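Local coordinates for SCO family protein (Aquifex aeolicus, PDB 3ME7) that probably binds copper through a redox-active cysteine pair in a thioredoxin-like domain and may take part in electron transfer, at residues A[49-52]-A[53-56]. Residues are numbered along the deposited sequence; the frame is centred on the assembly and turned at random.
Sequences KSLL and KVIP
The carbonyl oxygen Leu51 O is gripped by two backbone N-H groups where helix 43-52 ends and the chain bends into the short helix 55-58 of this thioredoxin-like SCO domain. Ile55 N reaches Leu51 O at 2.9 Å with a nearly straight N-H...O angle of 170°, approaching almost head-on to the carbonyl. Val54 N comes to the same oxygen at 3.1 Å, but from above the carbonyl plane. Just before this, Lys53 N shares its hydrogen between Lys49 O and Ser50 O in two weak, bent bonds, as the helix frays.

Side-chain carbon also lies against the shared acceptor. Ile55 holds CG1 beside its backbone N (chi1 -69°), which lays that methylene against Leu51 O at 3.2 Å, while CG1 of Val54 lies near both Leu51 O and Ser50 O. Pro56 has no N-H to offer; its ring CD instead sits 3.1 Å from Leu52 O, so the next carbonyl along meets carbon where a continuing helix would present a donor.

On the buried side, the branch end CD2 of Leu51 lies 4.2 Å from CG1 of Val54 and 4.4 Å from CG1 of Ile55, a small apolar triangle on the inner side of the bend. Trp95 of strand 95-100 packs on Leu51, Leu52 and Ile55, and Phe153 of helix 150-160 touches Leu51 and Val54, tying the bend to the central sheet and the C-terminal helix. Ser50 OG accepts a hydrogen bond from Tyr148 N and gives a weak one to Val146 O. On the exposed side, the extended chain of Lys53 runs back along the helix end, its CG passing 3.8 Å from Lys49 O.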
loop_
_atom_site.group_PDB
_atom_site.type_symbol
_atom_site.label_atom_id
_atom_site.label_comp_id
_atom_site.label_asym_id
_atom_site.label_seq_id
_atom_site.Cartn_x
_atom_site.Cartn_y
_atom_site.Cartn_z
ATOM N N LYS A 49 -9.276 -5.645 6.423
ATOM C CA LYS A 49 -10.065 -5.476 7.648
ATOM C C LYS A 49 -9.172 -5.048 8.810
ATOM O O LYS A 49 -9.571 -4.215 9.624
ATOM C CB LYS A 49 -10.790 -6.778 8.006
ATOM C CG LYS A 49 -11.927 -7.111 7.064
ATOM C CD LYS A 49 -12.465 -8.503 7.342
ATOM C CE LYS A 49 -13.616 -8.812 6.400
ATOM N NZ LYS A 49 -14.312 -10.033 6.837
ATOM N N SER A 50 -7.968 -5.617 8.888
ATOM C CA SER A 50 -7.021 -5.212 9.928
ATOM C C SER A 50 -6.592 -3.744 9.785
ATOM O O SER A 50 -6.545 -3.009 10.778
ATOM C CB SER A 50 -5.817 -6.148 9.964
ATOM O OG SER A 50 -5.056 -5.905 11.138
ATOM N N LEU A 51 -6.282 -3.317 8.560
ATOM C CA LEU A 51 -6.015 -1.902 8.272
ATOM C C LEU A 51 -7.173 -0.994 8.615
ATOM O O LEU A 51 -6.973 0.074 9.177
ATOM C CB LEU A 51 -5.681 -1.725 6.784
ATOM C CG LEU A 51 -4.273 -2.152 6.428
ATOM C CD1 LEU A 51 -4.107 -1.966 4.918
ATOM C CD2 LEU A 51 -3.212 -1.328 7.186
ATOM N N LEU A 52 -8.395 -1.411 8.287
ATOM C CA LEU A 52 -9.566 -0.613 8.623
ATOM C C LEU A 52 -9.647 -0.360 10.129
ATOM O O LEU A 52 -10.168 0.667 10.533
ATOM C CB LEU A 52 -10.860 -1.293 8.143
ATOM C CG LEU A 52 -11.078 -1.265 6.628
ATOM C CD1 LEU A 52 -12.195 -2.243 6.252
ATOM C CD2 LEU A 52 -11.411 0.128 6.117
ATOM N N LYS A 53 -9.136 -1.290 10.935
ATOM C CA LYS A 53 -9.193 -1.180 12.404
ATOM C C LYS A 53 -7.956 -0.560 13.062
ATOM O O LYS A 53 -7.931 -0.395 14.285
ATOM C CB LYS A 53 -9.575 -2.524 13.053
ATOM C CG LYS A 53 -11.059 -2.851 12.851
ATOM C CD LYS A 53 -11.460 -4.302 13.137
ATOM C CE LYS A 53 -12.974 -4.448 12.982
ATOM N NZ LYS A 53 -13.471 -5.847 13.189
ATOM N N VAL A 54 -6.926 -0.245 12.279
ATOM C CA VAL A 54 -5.770 0.477 12.825
ATOM C C VAL A 54 -5.619 1.889 12.268
ATOM O O VAL A 54 -5.237 2.796 13.008
ATOM C CB VAL A 54 -4.433 -0.331 12.712
ATOM C CG1 VAL A 54 -3.925 -0.440 11.254
ATOM C CG2 VAL A 54 -3.332 0.280 13.607
ATOM N N ILE A 55 -5.922 2.077 10.982
ATOM C CA ILE A 55 -5.765 3.387 10.341
ATOM C C ILE A 55 -6.436 4.548 11.121
ATOM O O ILE A 55 -5.800 5.579 11.313
ATOM C CB ILE A 55 -6.207 3.359 8.837
ATOM C CG1 ILE A 55 -5.232 2.512 8.002
ATOM C CG2 ILE A 55 -6.377 4.765 8.258
ATOM C CD1 ILE A 55 -3.783 3.011 7.948
ATOM N N PRO A 56 -7.710 4.388 11.559
ATOM C CA PRO A 56 -8.358 5.487 12.285
ATOM C C PRO A 56 -7.643 5.911 13.556
ATOM O O PRO A 56 -7.847 7.031 14.018
ATOM C CB PRO A 56 -9.733 4.916 12.629
ATOM C CG PRO A 56 -10.012 3.957 11.523
ATOM C CD PRO A 56 -8.674 3.309 11.250
#